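Local coordinates for type II secretion system protein F (PDB 3C1Q) that probably serves, as an inner-membrane component of the type II secretion system, in the energy-dependent export of proteases and toxins from the periplasm, at residues 51-56 with 69-74. Sequence-based numbering, arbitrary orientation.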
# COMPACT_ATOMS: atom_id res chain seq x y z
N LEU B 51 -14.61 -5.42 6.10
CA LEU B 51 -14.46 -5.20 4.65
C LEU B 51 -15.33 -6.13 3.81
O LEU B 51 -15.89 -5.71 2.79
CB LEU B 51 -12.99 -5.29 4.25
CG LEU B 51 -12.16 -4.12 4.81
CD1 LEU B 51 -10.68 -4.37 4.60
CD2 LEU B 51 -12.61 -2.79 4.21
N VAL B 52 -15.50 -7.37 4.25
CA VAL B 52 -16.38 -8.30 3.55
C VAL B 52 -17.82 -7.79 3.64
O VAL B 52 -18.57 -7.83 2.65
CB VAL B 52 -16.21 -9.73 4.12
CG1 VAL B 52 -17.30 -10.68 3.61
CG2 VAL B 52 -14.84 -10.28 3.73
N ALA B 53 -18.21 -7.31 4.81
CA ALA B 53 -19.56 -6.80 5.04
C ALA B 53 -19.82 -5.56 4.19
O ALA B 53 -20.86 -5.43 3.57
CB ALA B 53 -19.78 -6.49 6.54
N VAL B 54 -18.85 -4.64 4.16
CA VAL B 54 -18.94 -3.45 3.32
C VAL B 54 -19.03 -3.84 1.84
O VAL B 54 -19.85 -3.28 1.08
CB VAL B 54 -17.74 -2.50 3.60
CG1 VAL B 54 -17.69 -1.36 2.58
CG2 VAL B 54 -17.86 -1.92 5.03
N ARG B 55 -18.20 -4.79 1.42
CA ARG B 55 -18.26 -5.29 0.05
C ARG B 55 -19.62 -5.86 -0.30
O ARG B 55 -20.16 -5.58 -1.38
CB ARG B 55 -17.21 -6.35 -0.22
CG ARG B 55 -17.17 -6.67 -1.72
CD ARG B 55 -16.43 -7.90 -2.09
NE ARG B 55 -17.00 -8.39 -3.34
CZ ARG B 55 -17.13 -9.67 -3.67
NH1 ARG B 55 -17.70 -10.00 -4.84
NH2 ARG B 55 -16.69 -10.64 -2.87
N ALA B 56 -20.16 -6.67 0.61
CA ALA B 56 -21.48 -7.27 0.39
C ALA B 56 -22.50 -6.15 0.14
O ALA B 56 -23.25 -6.19 -0.85
CB ALA B 56 -21.87 -8.13 1.57
N GLY B 69 -20.87 3.88 7.10
CA GLY B 69 -21.61 4.40 8.23
C GLY B 69 -21.98 3.37 9.27
O GLY B 69 -22.35 3.73 10.39
N ASP B 70 -21.92 2.09 8.91
CA ASP B 70 -22.05 1.01 9.89
C ASP B 70 -20.82 0.87 10.83
O ASP B 70 -20.88 0.14 11.82
CB ASP B 70 -22.36 -0.31 9.19
CG ASP B 70 -23.73 -0.32 8.51
OD1 ASP B 70 -24.52 0.62 8.70
OD2 ASP B 70 -24.01 -1.27 7.75
N TYR B 71 -19.72 1.56 10.52
CA TYR B 71 -18.51 1.53 11.36
C TYR B 71 -17.98 2.95 11.59
O TYR B 71 -16.86 3.27 11.17
CB TYR B 71 -17.42 0.67 10.69
CG TYR B 71 -17.91 -0.68 10.28
CD1 TYR B 71 -17.83 -1.77 11.14
CD2 TYR B 71 -18.51 -0.86 9.04
CE1 TYR B 71 -18.34 -3.00 10.77
CE2 TYR B 71 -19.00 -2.08 8.66
CZ TYR B 71 -18.93 -3.14 9.52
OH TYR B 71 -19.43 -4.34 9.11
N PRO B 72 -18.77 3.79 12.27
CA PRO B 72 -18.44 5.20 12.49
C PRO B 72 -17.28 5.38 13.47
O PRO B 72 -16.64 6.43 13.50
CB PRO B 72 -19.74 5.77 13.05
CG PRO B 72 -20.37 4.64 13.77
CD PRO B 72 -20.04 3.43 12.93
N HIS B 73 -17.03 4.34 14.26
CA HIS B 73 -15.85 4.22 15.12
C HIS B 73 -14.53 3.97 14.36
O HIS B 73 -13.45 4.11 14.93
CB HIS B 73 -16.11 3.13 16.18
CG HIS B 73 -16.28 1.75 15.61
ND1 HIS B 73 -17.17 1.46 14.59
CD2 HIS B 73 -15.69 0.58 15.94
CE1 HIS B 73 -17.09 0.18 14.30
NE2 HIS B 73 -16.19 -0.38 15.09
N VAL B 74 -14.62 3.61 13.08
CA VAL B 74 -13.45 3.40 12.24
C VAL B 74 -13.33 4.48 11.18
O VAL B 74 -12.25 5.02 10.97
CB VAL B 74 -13.50 2.02 11.54
CG1 VAL B 74 -12.38 1.89 10.52
CG2 VAL B 74 -13.44 0.91 12.59
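Across this contact Tyr-71 reaches over to Ala-53 and Val-54, while the two backbones stay apart: the nearest CA atoms, those of Val-54 and Asp-70, are 8.5 Å from each other. Residues 51-56 are regular helix, with Arg-55 N bonded to Leu-51 O at 2.8 Å. Residues 69-74 form no regular helix or strand, but a turn there is closed by the bond from Val-74 N to Tyr-71 O, 3.0 Å long. No hydrogen bond joins the segments, and 103 Å² is buried between them; both close approaches across the gap involve Tyr-71.

That side chain leaves its backbone directed at the helix. With chi1 at -51°, Tyr-71 CG is anti to the carbonyl carbon and beside the backbone N, which sends the ring across the gap. Its outer end meets the helix at two successive residues. The phenolic OH lies 3.4 Å from Ala-53 CB, a van der Waals contact to a methyl group. Val-54 CG2 approaches Tyr-71 CE2 at 3.8 Å, oblique to the ring. This methyl is the valine branch beside the backbone N; the valine and tyrosine side chains run past each other in opposite directions.

Within the first cytoplasmic domain of this membrane protein, the contact ties helix 45-59 to the loop between helices 64-68 and 77-89. Tyr-71 also touches Met-50, one turn earlier on helix 45-59, while Val-54 packs on Leu-64 and Ser-67 of helix 64-68. A salt bridge from Asp-70 to Lys-57 adds a polar link between loop and helix, and Leu-51 turns instead to Val-38 and Ala-39 of helix 31-40.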